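Local coordinates for protein mandelate racemase/muconate lactonizing enzyme (Jannaschia sp., PDB 4J3Z) that is a mandelate racemase/muconate lactonizing enzyme family member that probably abstracts a proton next to a substrate carboxylate, the enolate stabilised by a metal ion, at residues D[74-79]-D[83-88]; D[339-344]-D[371-376]. All coordinates share one frame; numbering follows the deposited sequence.

Contact 1: residues D[74-79]-D[83-88]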
ATOM      1  N   MET D  74     -10.907 -19.464 -31.121  1.00 22.31           N
ATOM      2  CA  MET D  74     -11.985 -18.566 -31.536  1.00 22.68           C
ATOM      3  C   MET D  74     -12.220 -17.430 -30.538  1.00 23.77           C
ATOM      4  O   MET D  74     -12.410 -16.278 -30.937  1.00 24.39           O
ATOM      5  CB  MET D  74     -13.253 -19.350 -31.811  1.00 23.24           C
ATOM      6  CG  MET D  74     -13.133 -20.258 -33.022  1.00 23.21           C
ATOM      7  SD  MET D  74     -14.633 -21.204 -33.326  1.00 23.61           S
ATOM      8  CE  MET D  74     -14.645 -22.363 -31.950  1.00 23.98           C
ATOM      9  N   SER D  75     -12.170 -17.748 -29.245  1.00 24.00           N
ATOM     10  CA  SER D  75     -12.300 -16.732 -28.191  1.00 23.62           C
ATOM     11  C   SER D  75     -11.260 -15.617 -28.334  1.00 23.93           C
ATOM     12  O   SER D  75     -11.615 -14.437 -28.311  1.00 24.31           O
ATOM     13  CB  SER D  75     -12.235 -17.366 -26.800  1.00 23.22           C
ATOM     14  OG  SER D  75     -12.116 -16.367 -25.800  1.00 23.68           O
ATOM     15  N   ARG D  76      -9.990 -15.995 -28.495  1.00 23.74           N
ATOM     16  CA  ARG D  76      -8.921 -15.025 -28.774  1.00 23.08           C
ATOM     17  C   ARG D  76      -9.217 -14.180 -30.022  1.00 23.29           C
ATOM     18  O   ARG D  76      -9.193 -12.955 -29.954  1.00 23.11           O
ATOM     19  CB  ARG D  76      -7.560 -15.715 -28.912  1.00 22.67           C
ATOM     20  CG  ARG D  76      -6.908 -16.223 -27.625  1.00 22.22           C
ATOM     21  CD  ARG D  76      -6.825 -15.209 -26.486  1.00 21.77           C
ATOM     22  NE  ARG D  76      -6.353 -13.901 -26.923  1.00 22.85           N
ATOM     23  CZ  ARG D  76      -6.029 -12.882 -26.124  1.00 22.96           C
ATOM     24  NH1 ARG D  76      -6.107 -12.985 -24.799  1.00 22.09           N
ATOM     25  NH2 ARG D  76      -5.613 -11.741 -26.664  1.00 23.47           N
ATOM     26  N   ARG D  77      -9.493 -14.838 -31.151  1.00 24.19           N
ATOM     27  CA  ARG D  77      -9.923 -14.155 -32.381  1.00 24.73           C
ATOM     28  C   ARG D  77     -11.066 -13.162 -32.102  1.00 26.26           C
ATOM     29  O   ARG D  77     -11.008 -12.002 -32.525  1.00 26.34           O
ATOM     30  CB  ARG D  77     -10.397 -15.172 -33.425  1.00 24.80           C
ATOM     31  CG  ARG D  77      -9.325 -15.827 -34.299  1.00 24.56           C
ATOM     32  CD  ARG D  77      -9.973 -16.505 -35.511  1.00 24.88           C
ATOM     33  NE  ARG D  77      -9.197 -17.646 -36.012  1.00 25.97           N
ATOM     34  CZ  ARG D  77      -9.677 -18.650 -36.749  1.00 25.54           C
ATOM     35  NH1 ARG D  77     -10.953 -18.694 -37.108  1.00 24.24           N
ATOM     36  NH2 ARG D  77      -8.866 -19.631 -37.127  1.00 26.27           N
ATOM     37  N   ALA D  78     -12.089 -13.612 -31.367  1.00 25.90           N
ATOM     38  CA  ALA D  78     -13.278 -12.799 -31.152  1.00 25.73           C
ATOM     39  C   ALA D  78     -13.040 -11.656 -30.171  1.00 26.59           C
ATOM     40  O   ALA D  78     -13.705 -10.621 -30.256  1.00 25.95           O
ATOM     41  CB  ALA D  78     -14.451 -13.660 -30.721  1.00 25.30           C
ATOM     42  N   HIS D  79     -12.096 -11.859 -29.248  1.00 27.10           N
ATOM     43  CA  HIS D  79     -11.638 -10.830 -28.301  1.00 25.90           C
ATOM     44  C   HIS D  79     -10.787  -9.802 -29.031  1.00 26.53           C
ATOM     45  O   HIS D  79     -10.930  -8.600 -28.820  1.00 27.82           O
ATOM     46  CB  HIS D  79     -10.831 -11.498 -27.182  1.00 24.97           C
ATOM     47  CG  HIS D  79     -10.306 -10.556 -26.133  1.00 23.71           C
ATOM     48  ND1 HIS D  79     -11.109  -9.994 -25.164  1.00 21.78           N
ATOM     49  CD2 HIS D  79      -9.047 -10.127 -25.873  1.00 23.23           C
ATOM     50  CE1 HIS D  79     -10.373  -9.241 -24.368  1.00 22.28           C
ATOM     51  NE2 HIS D  79      -9.116  -9.308 -24.773  1.00 22.68           N
ATOM     52  N   PHE D  83      -8.582  -5.277 -34.524  1.00 36.18           N
ATOM     53  CA  PHE D  83      -7.571  -4.650 -33.692  1.00 37.08           C
ATOM     54  C   PHE D  83      -8.072  -4.085 -32.363  1.00 35.91           C
ATOM     55  O   PHE D  83      -8.106  -2.912 -32.192  1.00 36.33           O
ATOM     56  CB  PHE D  83      -6.708  -3.673 -34.490  1.00 39.27           C
ATOM     57  CG  PHE D  83      -5.402  -3.311 -33.827  1.00 40.81           C
ATOM     58  CD1 PHE D  83      -4.335  -4.183 -33.836  1.00 41.09           C
ATOM     59  CD2 PHE D  83      -5.224  -2.077 -33.227  1.00 42.01           C
ATOM     60  CE1 PHE D  83      -3.132  -3.853 -33.247  1.00 40.92           C
ATOM     61  CE2 PHE D  83      -4.034  -1.746 -32.634  1.00 42.24           C
ATOM     62  CZ  PHE D  83      -2.987  -2.646 -32.641  1.00 41.52           C
ATOM     63  N   THR D  84      -8.556  -4.926 -31.470  1.00 34.55           N
ATOM     64  CA  THR D  84      -9.083  -4.411 -30.215  1.00 32.16           C
ATOM     65  C   THR D  84      -8.325  -5.027 -29.051  1.00 31.28           C
ATOM     66  O   THR D  84      -7.448  -4.389 -28.464  1.00 31.93           O
ATOM     67  CB  THR D  84     -10.594  -4.679 -30.065  1.00 32.27           C
ATOM     68  OG1 THR D  84     -10.863  -6.061 -30.343  1.00 33.27           O
ATOM     69  CG2 THR D  84     -11.404  -3.800 -31.011  1.00 31.29           C
ATOM     70  N   GLN D  85      -8.656  -6.274 -28.725  1.00 30.28           N
ATOM     71  CA  GLN D  85      -8.012  -6.994 -27.631  1.00 28.51           C
ATOM     72  C   GLN D  85      -8.319  -6.351 -26.264  1.00 28.12           C
ATOM     73  O   GLN D  85      -7.457  -6.257 -25.392  1.00 27.90           O
ATOM     74  CB  GLN D  85      -6.503  -7.138 -27.893  1.00 27.43           C
ATOM     75  CG  GLN D  85      -5.953  -8.525 -27.606  1.00 27.33           C
ATOM     76  CD  GLN D  85      -4.536  -8.720 -28.133  1.00 26.92           C
ATOM     77  OE1 GLN D  85      -3.560  -8.342 -27.480  1.00 26.00           O
ATOM     78  NE2 GLN D  85      -4.417  -9.323 -29.317  1.00 26.83           N
ATOM     79  N   ARG D  86      -9.561  -5.902 -26.107  1.00 28.03           N
ATOM     80  CA  ARG D  86     -10.101  -5.465 -24.821  1.00 28.16           C
ATOM     81  C   ARG D  86     -11.613  -5.717 -24.731  1.00 29.19           C
ATOM     82  O   ARG D  86     -12.301  -5.720 -25.756  1.00 29.05           O
ATOM     83  CB  ARG D  86      -9.742  -4.003 -24.472  1.00 28.52           C
ATOM     84  CG  ARG D  86      -9.705  -2.969 -25.597  1.00 28.05           C
ATOM     85  CD  ARG D  86     -11.067  -2.587 -26.177  1.00 28.35           C
ATOM     86  NE  ARG D  86     -12.188  -2.581 -25.243  1.00 26.94           N
ATOM     87  CZ  ARG D  86     -12.489  -1.605 -24.388  1.00 27.12           C
ATOM     88  NH1 ARG D  86     -11.730  -0.520 -24.283  1.00 27.66           N
ATOM     89  NH2 ARG D  86     -13.557  -1.734 -23.608  1.00 26.66           N
ATOM     90  N   PRO D  87     -12.132  -5.931 -23.497  1.00 29.20           N
ATOM     91  CA  PRO D  87     -13.514  -6.374 -23.283  1.00 28.69           C
ATOM     92  C   PRO D  87     -14.554  -5.563 -24.045  1.00 30.28           C
ATOM     93  O   PRO D  87     -14.545  -4.324 -23.984  1.00 30.53           O
ATOM     94  CB  PRO D  87     -13.705  -6.201 -21.778  1.00 28.28           C
ATOM     95  CG  PRO D  87     -12.347  -6.419 -21.219  1.00 28.39           C
ATOM     96  CD  PRO D  87     -11.390  -5.834 -22.223  1.00 28.34           C
ATOM     97  N   ASP D  88     -15.438  -6.273 -24.745  1.00 30.51           N
ATOM     98  CA  ASP D  88     -16.505  -5.659 -25.524  1.00 31.72           C
ATOM     99  C   ASP D  88     -17.787  -6.458 -25.383  1.00 31.25           C
ATOM    100  O   ASP D  88     -17.970  -7.440 -26.097  1.00 33.16           O
ATOM    101  CB  ASP D  88     -16.123  -5.580 -27.010  1.00 32.55           C
ATOM    102  CG  ASP D  88     -17.105  -4.735 -27.826  1.00 32.01           C
ATOM    103  OD1 ASP D  88     -18.309  -4.700 -27.493  1.00 32.19           O
ATOM    104  OD2 ASP D  88     -16.671  -4.097 -28.801  1.00 31.23           O
TER
HETATM  105  O   HOH W   1      -4.559  -9.927 -24.807  1.00 21.51           O
HETATM  106  O   HOH W   2     -13.648  -8.633 -25.853  1.00 20.52           O
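The backbone oxygen of His79 takes two neighbours from the chain that follows its helix. Gln85 N donates to His79 O over 3.3 Å, a bent bond with 135° at the hydrogen, and the hydroxyl OG1 of Thr84 lies 3.0 Å from His79 O, although its one proton can also go to Ser81 O. The turn from helix 71-80 into the loop before helix 89-109, both in the N-terminal capping domain of the enolase fold, is thus fastened at a helix-end carbonyl. Gln85 has a left-handed helical backbone as its amide reaches that oxygen. With CG anti to its backbone N (chi1 180°), His79 lays its imidazole along the loop backbone. Arg86 N stands over one ring face, 3.7 Å from His79 NE2, and the CD of Pro87 approaches CE1. A flat, polar ring suits this place because it packs on peptide groups while ND1 gives a weak bond to a water, which in turn donates to Arg86 O. An alanine here would probably leave the Arg86 and Pro87 backbone without its flat support and that water without its ring donor.

Arg76, bent at chi2 and chi3, curls back so that its guanidinium has His79 CD2 over one face and Gln85 CD at its edge; NH2 comes within 3.4 Å of Gln85 CG. The guanidinium and amide planes are 70° apart. Their stronger polar partners belong to a second subunit, where Met175 O receives Arg76 NE and Thr174 O receives Gln85 NE2, so the pair lies at a subunit interface. Farther along, Arg86 turns side-on to Pro87 O, giving it NE at 3.2 Å and NH2 at 2.8 Å.

Contact 2: residues D[339-344]-D[371-376]; sequences TPFHEA and DAIANA
Apolar packing joins the two short helices: CE1 of Phe341 meets the CG2 methyl of Ile373 at 3.7 Å. Phe341 holds CG anti to its backbone N (chi1 -172°), which brings the ring to the other helix, and the two side chains pass alongside one another, running opposite ways. A beta-branched residue suits this spot because its two arms reach the ring and a carbonyl side by side, CG2 nearest Phe341 and CG1 nearest Ala344 O. The CG1 of Ile373 lies 3.8 Å from Ala344 O, an ordinary van der Waals approach to a carbonyl whose polar need is met by Asn370 ND2. Ala344 and Ile373 are the nearest pair of CA atoms, 7.2 Å apart, and the alanine side chain is a single methyl.

Helix 340-345 follows the barrel strand 334-336 and runs into strand 346-347, which pairs antiparallel with strand 368-369 just before helix 371-376. As in other enolase-fold proteins, this C-terminal part returns to the N-terminal domain: Phe341 also meets Trp24 and Val12, Ala374 rests on Phe10, and Asp371 forms a salt bridge with Arg28.

The polar interactions within 339-344 secure the helix start. Thr339 is the N-cap, and its OG1 accepts from His342 N over 3.1 Å at a nearly straight 169°.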
ATOM      1  N   THR D 339     -40.458 -20.406 -15.408  1.00 28.13           N
ATOM      2  CA  THR D 339     -41.728 -20.152 -16.075  1.00 27.59           C
ATOM      3  C   THR D 339     -42.111 -21.301 -17.011  1.00 27.99           C
ATOM      4  O   THR D 339     -41.247 -22.086 -17.405  1.00 28.30           O
ATOM      5  CB  THR D 339     -41.674 -18.873 -16.925  1.00 26.70           C
ATOM      6  OG1 THR D 339     -40.921 -19.129 -18.123  1.00 26.91           O
ATOM      7  CG2 THR D 339     -41.059 -17.722 -16.137  1.00 25.84           C
ATOM      8  N   PRO D 340     -43.415 -21.400 -17.367  1.00 26.63           N
ATOM      9  CA  PRO D 340     -43.894 -22.311 -18.415  1.00 25.56           C
ATOM     10  C   PRO D 340     -43.204 -22.125 -19.773  1.00 26.60           C
ATOM     11  O   PRO D 340     -42.793 -23.110 -20.403  1.00 27.36           O
ATOM     12  CB  PRO D 340     -45.379 -21.951 -18.532  1.00 25.36           C
ATOM     13  CG  PRO D 340     -45.749 -21.450 -17.174  1.00 25.41           C
ATOM     14  CD  PRO D 340     -44.530 -20.745 -16.652  1.00 25.37           C
ATOM     15  N   PHE D 341     -43.086 -20.882 -20.236  1.00 26.76           N
ATOM     16  CA  PHE D 341     -42.474 -20.627 -21.537  1.00 26.86           C
ATOM     17  C   PHE D 341     -41.048 -21.183 -21.624  1.00 26.98           C
ATOM     18  O   PHE D 341     -40.669 -21.785 -22.634  1.00 27.36           O
ATOM     19  CB  PHE D 341     -42.499 -19.142 -21.877  1.00 28.15           C
ATOM     20  CG  PHE D 341     -42.049 -18.835 -23.281  1.00 28.73           C
ATOM     21  CD1 PHE D 341     -42.737 -19.355 -24.377  1.00 29.06           C
ATOM     22  CD2 PHE D 341     -40.958 -18.013 -23.510  1.00 28.25           C
ATOM     23  CE1 PHE D 341     -42.337 -19.053 -25.668  1.00 28.42           C
ATOM     24  CE2 PHE D 341     -40.549 -17.714 -24.800  1.00 27.81           C
ATOM     25  CZ  PHE D 341     -41.243 -18.237 -25.879  1.00 27.93           C
ATOM     26  N   HIS D 342     -40.271 -20.976 -20.561  1.00 26.14           N
ATOM     27  CA  HIS D 342     -38.975 -21.622 -20.394  1.00 25.55           C
ATOM     28  C   HIS D 342     -39.030 -23.133 -20.661  1.00 26.00           C
ATOM     29  O   HIS D 342     -38.174 -23.664 -21.366  1.00 26.68           O
ATOM     30  CB  HIS D 342     -38.426 -21.359 -18.984  1.00 25.53           C
ATOM     31  CG  HIS D 342     -37.791 -20.012 -18.819  1.00 25.55           C
ATOM     32  ND1 HIS D 342     -38.472 -18.922 -18.325  1.00 25.72           N
ATOM     33  CD2 HIS D 342     -36.531 -19.585 -19.072  1.00 25.94           C
ATOM     34  CE1 HIS D 342     -37.664 -17.875 -18.290  1.00 26.02           C
ATOM     35  NE2 HIS D 342     -36.479 -18.253 -18.732  1.00 26.69           N
ATOM     36  N   GLU D 343     -40.028 -23.818 -20.102  1.00 25.43           N
ATOM     37  CA  GLU D 343     -40.170 -25.274 -20.267  1.00 25.96           C
ATOM     38  C   GLU D 343     -40.863 -25.674 -21.584  1.00 26.53           C
ATOM     39  O   GLU D 343     -40.826 -26.838 -21.987  1.00 26.10           O
ATOM     40  CB  GLU D 343     -40.910 -25.876 -19.059  1.00 26.19           C
ATOM     41  CG  GLU D 343     -40.885 -27.396 -18.950  1.00 26.05           C
ATOM     42  CD  GLU D 343     -39.507 -27.973 -18.642  1.00 26.51           C
ATOM     43  OE1 GLU D 343     -38.685 -27.308 -17.964  1.00 26.33           O
ATOM     44  OE2 GLU D 343     -39.255 -29.116 -19.065  1.00 26.34           O
ATOM     45  N   ALA D 344     -41.488 -24.706 -22.248  1.00 27.06           N
ATOM     46  CA  ALA D 344     -42.107 -24.932 -23.557  1.00 27.35           C
ATOM     47  C   ALA D 344     -41.131 -24.685 -24.706  1.00 28.32           C
ATOM     48  O   ALA D 344     -41.124 -25.438 -25.689  1.00 28.81           O
ATOM     49  CB  ALA D 344     -43.342 -24.049 -23.723  1.00 27.15           C
ATOM     50  N   ASP D 371     -38.999 -25.565 -32.869  1.00 29.41           N
ATOM     51  CA  ASP D 371     -39.148 -24.509 -33.874  1.00 29.23           C
ATOM     52  C   ASP D 371     -40.495 -23.773 -33.843  1.00 30.54           C
ATOM     53  O   ASP D 371     -40.539 -22.532 -33.917  1.00 32.04           O
ATOM     54  CB  ASP D 371     -38.837 -25.059 -35.267  1.00 28.67           C
ATOM     55  CG  ASP D 371     -37.331 -25.162 -35.543  1.00 28.13           C
ATOM     56  OD1 ASP D 371     -36.525 -24.568 -34.792  1.00 27.91           O
ATOM     57  OD2 ASP D 371     -36.955 -25.832 -36.525  1.00 27.34           O
ATOM     58  N   ALA D 372     -41.584 -24.530 -33.715  1.00 29.76           N
ATOM     59  CA  ALA D 372     -42.931 -23.964 -33.735  1.00 29.77           C
ATOM     60  C   ALA D 372     -43.155 -22.945 -32.612  1.00 31.19           C
ATOM     61  O   ALA D 372     -43.696 -21.868 -32.849  1.00 33.17           O
ATOM     62  CB  ALA D 372     -43.973 -25.072 -33.691  1.00 29.86           C
ATOM     63  N   ILE D 373     -42.723 -23.286 -31.398  1.00 30.58           N
ATOM     64  CA  ILE D 373     -42.760 -22.372 -30.255  1.00 28.93           C
ATOM     65  C   ILE D 373     -41.893 -21.148 -30.513  1.00 30.11           C
ATOM     66  O   ILE D 373     -42.336 -20.007 -30.335  1.00 30.17           O
ATOM     67  CB  ILE D 373     -42.321 -23.086 -28.955  1.00 28.30           C
ATOM     68  CG1 ILE D 373     -43.270 -24.253 -28.639  1.00 27.32           C
ATOM     69  CG2 ILE D 373     -42.268 -22.117 -27.776  1.00 28.68           C
ATOM     70  CD1 ILE D 373     -44.735 -23.866 -28.508  1.00 25.90           C
ATOM     71  N   ALA D 374     -40.660 -21.397 -30.950  1.00 31.56           N
ATOM     72  CA  ALA D 374     -39.723 -20.340 -31.316  1.00 31.37           C
ATOM     73  C   ALA D 374     -40.370 -19.316 -32.238  1.00 31.83           C
ATOM     74  O   ALA D 374     -40.461 -18.144 -31.885  1.00 32.45           O
ATOM     75  CB  ALA D 374     -38.475 -20.938 -31.969  1.00 31.52           C
ATOM     76  N   ASN D 375     -40.829 -19.765 -33.407  1.00 33.21           N
ATOM     77  CA  ASN D 375     -41.333 -18.870 -34.459  1.00 33.66           C
ATOM     78  C   ASN D 375     -42.605 -18.110 -34.086  1.00 33.56           C
ATOM     79  O   ASN D 375     -42.693 -16.898 -34.306  1.00 34.30           O
ATOM     80  CB  ASN D 375     -41.506 -19.632 -35.785  1.00 35.78           C
ATOM     81  CG  ASN D 375     -40.176 -20.102 -36.367  1.00 37.88           C
ATOM     82  OD1 ASN D 375     -39.138 -19.437 -36.214  1.00 37.88           O
ATOM     83  ND2 ASN D 375     -40.200 -21.248 -37.041  1.00 36.95           N
ATOM     84  N   ALA D 376     -43.578 -18.818 -33.511  1.00 32.37           N
ATOM     85  CA  ALA D 376     -44.830 -18.204 -33.051  1.00 31.71           C
ATOM     86  C   ALA D 376     -44.603 -17.022 -32.104  1.00 30.82           C
ATOM     87  O   ALA D 376     -45.434 -16.113 -32.016  1.00 29.17           O
ATOM     88  CB  ALA D 376     -45.712 -19.254 -32.383  1.00 33.00           C
TER

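Both contacts lie toward the outside of the chain, about 20 Å from its centre, yet their surroundings differ. Contact 1 is mostly buried, and a second subunit packs against much of it, whereas contact 2 is partly buried and touches no other chain of the assembly. Contact 1 ties a helix to its own following loop inside the capping domain, and its chemistry is polar: a shared carbonyl, bridging waters and long side chains. Contact 2 pairs two segments separated by 26 residues, chiefly through hydrocarbon, where the barrel's C-terminal part returns to the capping domain. The two share no element, and their nearest atoms are about 22 Å apart.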